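Local coordinates for protein nucleoside hydrolase, putative (Trypanosoma brucei, PDB 3FZ0) that is a calcium-containing member of the nucleoside hydrolase family, built round a mixed, largely parallel beta-sheet with helices packed against it, at residues 22-27 with 244-249; 181-186 with 315-320; 287-292 with 338-343. The protein carries 2 engineered substitutions. One frame throughout, in Å; residues are numbered along the deposited sequence.

Contact 1 (22-27 with 244-249); sequences AIMLAM and EFIEKL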
loop_
_atom_site.group_PDB
_atom_site.type_symbol
_atom_site.label_atom_id
_atom_site.label_comp_id
_atom_site.label_asym_id
_atom_site.label_seq_id
_atom_site.Cartn_x
_atom_site.Cartn_y
_atom_site.Cartn_z
ATOM N N ALA B 22 -32.134 -9.450 -12.485
ATOM C CA ALA B 22 -31.262 -9.473 -13.679
ATOM C C ALA B 22 -31.390 -10.776 -14.499
ATOM O O ALA B 22 -31.466 -10.748 -15.745
ATOM C CB ALA B 22 -29.804 -9.230 -13.292
ATOM N N ILE B 23 -31.405 -11.915 -13.799
ATOM C CA ILE B 23 -31.525 -13.211 -14.478
ATOM C C ILE B 23 -32.922 -13.331 -15.100
ATOM O O ILE B 23 -33.062 -13.838 -16.211
ATOM C CB ILE B 23 -31.171 -14.404 -13.529
ATOM C CG1 ILE B 23 -29.696 -14.301 -13.094
ATOM C CG2 ILE B 23 -31.434 -15.729 -14.205
ATOM C CD1 ILE B 23 -29.327 -15.031 -11.809
ATOM N N MET B 24 -33.927 -12.828 -14.397
ATOM C CA MET B 24 -35.281 -12.756 -14.911
ATOM C C MET B 24 -35.332 -11.941 -16.194
ATOM O O MET B 24 -36.020 -12.306 -17.154
ATOM C CB MET B 24 -36.251 -12.200 -13.859
ATOM C CG MET B 24 -36.492 -13.127 -12.638
ATOM S SD MET B 24 -37.621 -12.420 -11.390
ATOM C CE MET B 24 -39.182 -13.095 -11.893
ATOM N N LEU B 25 -34.561 -10.868 -16.232
ATOM C CA LEU B 25 -34.554 -9.993 -17.390
ATOM C C LEU B 25 -33.914 -10.725 -18.575
ATOM O O LEU B 25 -34.508 -10.786 -19.680
ATOM C CB LEU B 25 -33.841 -8.684 -17.066
ATOM C CG LEU B 25 -34.016 -7.427 -17.922
ATOM C CD1 LEU B 25 -33.381 -6.244 -17.201
ATOM C CD2 LEU B 25 -33.405 -7.560 -19.258
ATOM N N ALA B 26 -32.730 -11.295 -18.356
ATOM C CA ALA B 26 -32.091 -12.161 -19.377
ATOM C C ALA B 26 -33.011 -13.270 -19.902
ATOM O O ALA B 26 -33.021 -13.528 -21.097
ATOM C CB ALA B 26 -30.829 -12.770 -18.831
ATOM N N MET B 27 -33.788 -13.893 -19.010
ATOM C CA MET B 27 -34.601 -15.034 -19.393
ATOM C C MET B 27 -35.908 -14.713 -20.071
ATOM O O MET B 27 -36.591 -15.638 -20.478
ATOM C CB MET B 27 -34.874 -15.923 -18.188
ATOM C CG MET B 27 -33.721 -16.830 -17.850
ATOM S SD MET B 27 -34.118 -17.800 -16.411
ATOM C CE MET B 27 -34.835 -16.537 -15.388
ATOM N N GLU B 244 -45.855 -12.197 -7.867
ATOM C CA GLU B 244 -45.875 -12.746 -6.499
ATOM C C GLU B 244 -44.450 -12.996 -5.983
ATOM O O GLU B 244 -44.090 -12.569 -4.881
ATOM C CB GLU B 244 -46.700 -14.025 -6.424
ATOM C CG GLU B 244 -46.535 -14.749 -5.108
ATOM C CD GLU B 244 -47.402 -15.969 -5.009
ATOM O OE1 GLU B 244 -47.095 -16.800 -4.134
ATOM O OE2 GLU B 244 -48.387 -16.105 -5.786
ATOM N N PHE B 245 -43.652 -13.648 -6.820
ATOM C CA PHE B 245 -42.269 -13.941 -6.513
ATOM C C PHE B 245 -41.451 -12.661 -6.293
ATOM O O PHE B 245 -40.702 -12.584 -5.329
ATOM C CB PHE B 245 -41.657 -14.839 -7.613
ATOM C CG PHE B 245 -40.191 -15.156 -7.415
ATOM C CD1 PHE B 245 -39.801 -16.313 -6.764
ATOM C CD2 PHE B 245 -39.203 -14.315 -7.918
ATOM C CE1 PHE B 245 -38.440 -16.622 -6.602
ATOM C CE2 PHE B 245 -37.838 -14.615 -7.758
ATOM C CZ PHE B 245 -37.459 -15.757 -7.110
ATOM N N ILE B 246 -41.588 -11.675 -7.185
ATOM C CA ILE B 246 -40.888 -10.407 -7.029
ATOM C C ILE B 246 -41.319 -9.715 -5.741
ATOM O O ILE B 246 -40.473 -9.270 -4.986
ATOM C CB ILE B 246 -40.993 -9.474 -8.299
ATOM C CG1 ILE B 246 -40.322 -10.161 -9.513
ATOM C CG2 ILE B 246 -40.401 -8.033 -8.013
ATOM C CD1 ILE B 246 -40.497 -9.429 -10.824
ATOM N N GLU B 247 -42.612 -9.686 -5.441
ATOM C CA GLU B 247 -43.055 -9.096 -4.163
ATOM C C GLU B 247 -42.392 -9.754 -2.948
ATOM O O GLU B 247 -41.988 -9.053 -2.012
ATOM C CB GLU B 247 -44.587 -9.053 -3.997
ATOM C CG GLU B 247 -45.040 -8.155 -2.877
ATOM C CD GLU B 247 -46.550 -8.188 -2.607
ATOM O OE1 GLU B 247 -47.018 -7.309 -1.872
ATOM O OE2 GLU B 247 -47.282 -9.078 -3.111
ATOM N N LYS B 248 -42.274 -11.079 -2.966
ATOM C CA LYS B 248 -41.681 -11.804 -1.848
ATOM C C LYS B 248 -40.165 -11.602 -1.771
ATOM O O LYS B 248 -39.595 -11.488 -0.685
ATOM C CB LYS B 248 -42.012 -13.294 -1.944
ATOM C CG LYS B 248 -43.424 -13.691 -1.494
ATOM C CD LYS B 248 -43.604 -15.167 -1.787
ATOM C CE LYS B 248 -44.996 -15.639 -1.578
ATOM N NZ LYS B 248 -45.041 -17.080 -1.904
ATOM N N LEU B 249 -39.523 -11.567 -2.937
ATOM C CA LEU B 249 -38.078 -11.374 -3.042
ATOM C C LEU B 249 -37.593 -10.039 -2.487
ATOM O O LEU B 249 -36.532 -9.978 -1.885
ATOM C CB LEU B 249 -37.679 -11.470 -4.496
ATOM C CG LEU B 249 -36.222 -11.379 -4.845
ATOM C CD1 LEU B 249 -35.435 -12.621 -4.378
ATOM C CD2 LEU B 249 -36.152 -11.192 -6.340
#
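Met-24 reaches out from helix 17-27 and ends against Phe-245 and Ile-246 of helix 241-249, in a Met-aromatic contact within the alpha/beta fold of the nucleoside hydrolases. The backbones stay well apart, 10.0 Å between the CA atoms of Met-24 and Ile-246, and a long unbranched side chain suits such a span. Its CG lies anti to the carbonyl carbon (chi1 -68°) and the next bond is extended, which carries the sulfur straight outward. Only the last torsion bends the chain (chi3 94°) and lays the methyl beside Ile-246, with CE 3.9 Å from Ile-246 CG1. SD comes almost as near, 4.0 Å from the same CG1, so the thioether and the isoleucine's longer branch meet over several atoms. Phe-245 is approached at a slant: Met-24 SD lies 5.3 Å from the ring centroid, 67° off the ring normal, and Met-24 CE is 4.2 Å from Phe-245 CD2.

A polarisable, flexible thioether can fit both an aromatic ring and a branched aliphatic chain, and all three residues are buried. Leu-56 and Tyr-60 of helix 46-60 and Ile-355 of helix 345-356 also touch Met-24, while Phe-96 stacks on the ring of Phe-245.

On the same helix as Phe-245, Glu-244 and Lys-248, one turn apart and both partly exposed, form a salt bridge in which Lys-248 NZ sits 3.0 Å from Glu-244 OE1 and meets that oxygen's anti lone pair.

Contact 2 (181-186 with 315-320); sequences FNSHCD and GATCID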
loop_
_atom_site.group_PDB
_atom_site.type_symbol
_atom_site.label_atom_id
_atom_site.label_comp_id
_atom_site.label_asym_id
_atom_site.label_seq_id
_atom_site.Cartn_x
_atom_site.Cartn_y
_atom_site.Cartn_z
ATOM N N PHE B 181 -19.007 -2.466 -3.626
ATOM C CA PHE B 181 -19.007 -3.852 -3.097
ATOM C C PHE B 181 -18.273 -4.954 -3.899
ATOM O O PHE B 181 -17.372 -5.595 -3.371
ATOM C CB PHE B 181 -20.443 -4.312 -2.770
ATOM C CG PHE B 181 -20.512 -5.664 -2.106
ATOM C CD1 PHE B 181 -20.182 -5.810 -0.759
ATOM C CD2 PHE B 181 -20.894 -6.799 -2.835
ATOM C CE1 PHE B 181 -20.223 -7.072 -0.135
ATOM C CE2 PHE B 181 -20.948 -8.073 -2.220
ATOM C CZ PHE B 181 -20.618 -8.208 -0.863
ATOM N N ASN B 182 -18.683 -5.204 -5.137
ATOM C CA ASN B 182 -18.135 -6.337 -5.901
ATOM C C ASN B 182 -16.636 -6.136 -6.130
ATOM O O ASN B 182 -15.836 -7.069 -6.003
ATOM C CB ASN B 182 -18.842 -6.502 -7.271
ATOM C CG ASN B 182 -20.287 -6.977 -7.161
ATOM O OD1 ASN B 182 -20.653 -7.632 -6.201
ATOM N ND2 ASN B 182 -21.100 -6.672 -8.185
ATOM N N SER B 183 -16.262 -4.913 -6.491
ATOM C CA SER B 183 -14.869 -4.543 -6.676
ATOM C C SER B 183 -14.093 -4.755 -5.376
ATOM O O SER B 183 -13.060 -5.450 -5.376
ATOM C CB SER B 183 -14.758 -3.082 -7.138
ATOM O OG SER B 183 -13.441 -2.774 -7.599
ATOM N N HIS B 184 -14.590 -4.167 -4.284
ATOM C CA HIS B 184 -13.960 -4.294 -2.975
ATOM C C HIS B 184 -13.854 -5.763 -2.538
ATOM O O HIS B 184 -12.890 -6.143 -1.930
ATOM C CB HIS B 184 -14.719 -3.463 -1.926
ATOM C CG HIS B 184 -13.993 -3.311 -0.628
ATOM N ND1 HIS B 184 -14.629 -2.952 0.539
ATOM C CD2 HIS B 184 -12.685 -3.465 -0.309
ATOM C CE1 HIS B 184 -13.749 -2.893 1.523
ATOM N NE2 HIS B 184 -12.558 -3.194 1.034
ATOM N N CYS B 185 -14.839 -6.577 -2.888
ATOM C CA CYS B 185 -14.862 -8.003 -2.528
ATOM C C CYS B 185 -13.673 -8.710 -3.090
ATOM O O CYS B 185 -13.085 -9.571 -2.441
ATOM C CB CYS B 185 -16.124 -8.681 -3.052
ATOM S SG CYS B 185 -17.531 -8.528 -1.936
ATOM N N ASP B 186 -13.299 -8.347 -4.308
ATOM C CA ASP B 186 -12.172 -9.021 -4.911
ATOM C C ASP B 186 -11.480 -8.108 -5.879
ATOM O O ASP B 186 -11.742 -8.176 -7.086
ATOM C CB ASP B 186 -12.606 -10.336 -5.592
ATOM C CG ASP B 186 -11.460 -11.239 -5.826
ATOM O OD1 ASP B 186 -10.356 -10.686 -5.888
ATOM O OD2 ASP B 186 -11.627 -12.485 -5.936
ATOM N N GLY B 315 -9.765 -1.643 -3.641
ATOM C CA GLY B 315 -10.995 -1.896 -4.406
ATOM C C GLY B 315 -11.454 -0.718 -5.259
ATOM O O GLY B 315 -12.353 -0.865 -6.063
ATOM N N ALA B 316 -10.847 0.458 -5.085
ATOM C CA ALA B 316 -11.230 1.642 -5.867
ATOM C C ALA B 316 -11.037 1.391 -7.343
ATOM O O ALA B 316 -10.108 0.669 -7.748
ATOM C CB ALA B 316 -10.447 2.923 -5.426
ATOM N N THR B 317 -11.934 1.997 -8.125
ATOM C CA THR B 317 -11.843 2.069 -9.556
ATOM C C THR B 317 -11.011 3.296 -9.942
ATOM O O THR B 317 -11.395 4.425 -9.655
ATOM C CB THR B 317 -13.244 2.173 -10.122
ATOM O OG1 THR B 317 -14.004 1.119 -9.542
ATOM C CG2 THR B 317 -13.256 2.044 -11.640
ATOM N N CYS B 318 -9.875 3.048 -10.592
ATOM C CA CYS B 318 -9.028 4.088 -11.157
ATOM C C CYS B 318 -9.241 4.257 -12.654
ATOM O O CYS B 318 -9.089 3.318 -13.414
ATOM C CB CYS B 318 -7.570 3.729 -10.890
ATOM S SG CYS B 318 -7.371 3.287 -9.167
ATOM N N ILE B 319 -9.550 5.480 -13.067
ATOM C CA ILE B 319 -9.934 5.798 -14.430
ATOM C C ILE B 319 -9.039 6.918 -14.987
ATOM O O ILE B 319 -8.856 7.938 -14.346
ATOM C CB ILE B 319 -11.407 6.249 -14.448
ATOM C CG1 ILE B 319 -12.290 5.278 -13.647
ATOM C CG2 ILE B 319 -11.914 6.456 -15.900
ATOM C CD1 ILE B 319 -13.767 5.442 -13.927
ATOM N N ASP B 320 -8.457 6.709 -16.170
ATOM C CA ASP B 320 -7.579 7.689 -16.815
ATOM C C ASP B 320 -8.460 8.683 -17.569
ATOM O O ASP B 320 -8.700 8.533 -18.758
ATOM C CB ASP B 320 -6.654 6.931 -17.784
ATOM C CG ASP B 320 -5.400 7.707 -18.171
ATOM O OD1 ASP B 320 -5.318 8.925 -17.916
ATOM O OD2 ASP B 320 -4.471 7.085 -18.736
HETATM O O HOH W 1 -13.635 -1.404 -10.137
#
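Ser-183 donates a short hydrogen bond across the contact, its OG 2.7 Å from the carbonyl O of Gly-315. The hydroxyl comes in at 140° to the C=O bond and is tilted 18° from the carbonyl plane. What brings it there is the first torsion, which sets OG anti to the serine's own backbone N (chi1 -168°). A water donates to the same hydroxyl, 2.9 Å from Ser-183 OG, and lies 2.6 Å from Thr-317 OG1. Ser-183 OG thus donates to the carbonyl and accepts from the water, so that a buried hydroxyl is used both ways. The two side-chain oxygens, Ser-183 OG and Thr-317 OG1, are 4.4 Å apart, and the water spans the interval.

The backbones are at their closest beside this bond, where the CA atoms of His-184 and Gly-315 are 4.1 Å apart. Residue 315 has a positive phi and turns the direction of a beta-carbon into His-184, so a residue without a side chain suits the place on both counts.

Helix 181-185 here meets the run leading into strand 317-319, one of the two edge strands of the main mixed sheet within this chain. Gly-315 and Ala-316 bond by their backbones to Glu-307, just past the antiparallel strand 296-306, and Cys-318 to Thr-305 within it, which is consistent with a well-placed accepting carbonyl. Thr-317 OG1 is held in addition by Thr-168 N, and the carboxylate of Glu-180 bonds the backbone N atoms of Asn-182 and Ser-183 at the start of the helix.

At the helix's other end Asp-186 is the N-cap of the next helix, 187-195, its OD1 bonded to Ala-189 N.

Contact 3 (287-292 with 338-343); sequences VLVAIR and NVITKV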
loop_
_atom_site.group_PDB
_atom_site.type_symbol
_atom_site.label_atom_id
_atom_site.label_comp_id
_atom_site.label_asym_id
_atom_site.label_seq_id
_atom_site.Cartn_x
_atom_site.Cartn_y
_atom_site.Cartn_z
ATOM N N VAL B 287 -27.253 -6.454 -16.965
ATOM C CA VAL B 287 -27.883 -7.365 -17.944
ATOM C C VAL B 287 -28.513 -6.591 -19.120
ATOM O O VAL B 287 -28.342 -6.988 -20.274
ATOM C CB VAL B 287 -28.913 -8.373 -17.301
ATOM C CG1 VAL B 287 -29.650 -9.150 -18.359
ATOM C CG2 VAL B 287 -28.170 -9.349 -16.361
ATOM N N LEU B 288 -29.190 -5.481 -18.843
ATOM C CA LEU B 288 -29.740 -4.668 -19.920
ATOM C C LEU B 288 -28.658 -4.148 -20.882
ATOM O O LEU B 288 -28.833 -4.164 -22.120
ATOM C CB LEU B 288 -30.543 -3.504 -19.351
ATOM C CG LEU B 288 -31.201 -2.607 -20.393
ATOM C CD1 LEU B 288 -32.414 -3.296 -20.920
ATOM C CD2 LEU B 288 -31.566 -1.306 -19.727
ATOM N N VAL B 289 -27.538 -3.692 -20.323
ATOM C CA VAL B 289 -26.449 -3.183 -21.144
ATOM C C VAL B 289 -25.931 -4.279 -22.071
ATOM O O VAL B 289 -25.652 -4.016 -23.229
ATOM C CB VAL B 289 -25.336 -2.545 -20.292
ATOM C CG1 VAL B 289 -24.050 -2.337 -21.095
ATOM C CG2 VAL B 289 -25.819 -1.212 -19.736
ATOM N N ALA B 290 -25.813 -5.500 -21.550
ATOM C CA ALA B 290 -25.288 -6.632 -22.313
ATOM C C ALA B 290 -26.155 -6.991 -23.480
ATOM O O ALA B 290 -25.666 -7.293 -24.550
ATOM C CB ALA B 290 -25.150 -7.849 -21.430
ATOM N N ILE B 291 -27.454 -7.002 -23.277
ATOM C CA ILE B 291 -28.325 -7.511 -24.326
ATOM C C ILE B 291 -28.990 -6.437 -25.196
ATOM O O ILE B 291 -29.367 -6.729 -26.323
ATOM C CB ILE B 291 -29.286 -8.606 -23.821
ATOM C CG1 ILE B 291 -30.251 -8.095 -22.779
ATOM C CG2 ILE B 291 -28.481 -9.706 -23.170
ATOM C CD1 ILE B 291 -30.822 -9.253 -21.890
ATOM N N ARG B 292 -29.104 -5.209 -24.681
ATOM C CA ARG B 292 -29.606 -4.107 -25.475
ATOM C C ARG B 292 -28.604 -2.980 -25.479
ATOM O O ARG B 292 -28.764 -2.020 -24.732
ATOM C CB ARG B 292 -30.959 -3.613 -24.957
ATOM C CG ARG B 292 -32.020 -4.689 -24.815
ATOM C CD ARG B 292 -33.400 -4.099 -24.899
ATOM N NE ARG B 292 -33.869 -4.054 -26.274
ATOM C CZ ARG B 292 -34.672 -3.118 -26.777
ATOM N NH1 ARG B 292 -35.109 -2.122 -26.022
ATOM N NH2 ARG B 292 -35.052 -3.181 -28.057
ATOM N N ASN B 338 -14.758 0.391 -21.248
ATOM C CA ASN B 338 -15.807 1.354 -21.570
ATOM C C ASN B 338 -16.621 1.645 -20.319
ATOM O O ASN B 338 -17.346 0.788 -19.832
ATOM C CB ASN B 338 -16.691 0.837 -22.700
ATOM C CG ASN B 338 -17.566 1.931 -23.332
ATOM O OD1 ASN B 338 -17.174 3.100 -23.415
ATOM N ND2 ASN B 338 -18.761 1.541 -23.785
ATOM N N VAL B 339 -16.441 2.839 -19.772
ATOM C CA VAL B 339 -17.102 3.249 -18.533
ATOM C C VAL B 339 -18.471 3.767 -18.941
ATOM O O VAL B 339 -18.546 4.795 -19.619
ATOM C CB VAL B 339 -16.278 4.352 -17.794
ATOM C CG1 VAL B 339 -16.983 4.809 -16.543
ATOM C CG2 VAL B 339 -14.871 3.811 -17.476
ATOM N N ILE B 340 -19.530 3.033 -18.578
ATOM C CA ILE B 340 -20.897 3.411 -18.923
ATOM C C ILE B 340 -21.349 4.553 -17.987
ATOM O O ILE B 340 -21.315 4.389 -16.763
ATOM C CB ILE B 340 -21.870 2.217 -18.768
ATOM C CG1 ILE B 340 -21.305 0.918 -19.399
ATOM C CG2 ILE B 340 -23.252 2.583 -19.279
ATOM C CD1 ILE B 340 -21.028 0.962 -20.906
ATOM N N THR B 341 -21.785 5.687 -18.548
ATOM C CA THR B 341 -22.119 6.849 -17.716
ATOM C C THR B 341 -23.582 7.264 -17.752
ATOM O O THR B 341 -24.029 7.974 -16.859
ATOM C CB THR B 341 -21.220 8.070 -17.981
ATOM O OG1 THR B 341 -21.340 8.458 -19.347
ATOM C CG2 THR B 341 -19.715 7.741 -17.657
ATOM N N LYS B 342 -24.304 6.834 -18.786
ATOM C CA LYS B 342 -25.756 6.953 -18.844
ATOM C C LYS B 342 -26.467 5.796 -19.555
ATOM O O LYS B 342 -26.127 5.447 -20.689
ATOM C CB LYS B 342 -26.219 8.279 -19.454
ATOM C CG LYS B 342 -27.707 8.472 -19.182
ATOM C CD LYS B 342 -28.152 9.876 -19.322
ATOM C CE LYS B 342 -29.688 10.024 -19.018
ATOM N NZ LYS B 342 -30.025 9.898 -17.554
ATOM N N VAL B 343 -27.461 5.243 -18.865
ATOM C CA VAL B 343 -28.351 4.218 -19.386
ATOM C C VAL B 343 -29.763 4.758 -19.565
ATOM O O VAL B 343 -30.251 5.548 -18.745
ATOM C CB VAL B 343 -28.352 2.969 -18.489
ATOM C CG1 VAL B 343 -29.499 2.022 -18.828
ATOM C CG2 VAL B 343 -27.009 2.223 -18.651
#
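Val-289 and Val-343 meet where helix 287-291 passes strand 338-343 at a right angle, the segment axes 10.9 Å apart and 91° between their directions. This is a helix lying across an inner strand of the mixed sheet at the core of the alpha/beta nucleoside hydrolase fold, and the facing surfaces are wholly aliphatic and buried.

Val-343 does most for the strand, offering a different methyl to each of two neighbouring helix residues. Its CG2 lies 3.8 Å from Val-289 CG2, and its CG1 lies 4.0 Å from Leu-288 CD2. Both valines hold CG1 anti to the backbone N (chi1 165° in Val-289), which leaves CG2 of each anti to its carbonyl carbon; these two equivalent methyls are the ones that touch. The short, forked side chains let the backbones come near, with 7.8 Å between the CA atoms of Val-289 and Val-343, whereas the longer leucine reaches in from the preceding helix position with one branch.

Ile-340 points to the same helix although it stands three residues before Val-343, an odd step that would put the two on opposite faces of a regular strand. A classic beta bulge resets the phase: Thr-341, with a nearly helical psi of -20°, and Lys-342 both face Asp-298 of the antiparallel strand 296-306. Val-296 of that strand also touches Val-289, while Phe-348 and Ala-351 of helix 345-356 touch Leu-288. Ile-340 makes the looser approach, its CD1 4.5 Å from Val-289 CG1.

How the contacts relate
Contact 3 stands between the other two. Its helix packs directly on that of contact 1, Ala-22 CB lying 3.5 Å from Val-287 CG2. Its strand shares a sheet with that of contact 2; strand 296-306 separates the two, and across it Ile-319 CD1 meets Val-339 CG2 at 4.1 Å. Contacts 1 and 2 do not touch; their centres are 27 Å apart, on opposite sides of the chain's centre. The calcium ion, bound by Asp-14, Asp-19, Leu-134 and Asp-283, lies about 13 Å from the side chain of Met-24 and about 12 Å from that of Ser-183. Helices 17-27 and 282-291, which pack together, carry Asp-19 and Asp-283 respectively.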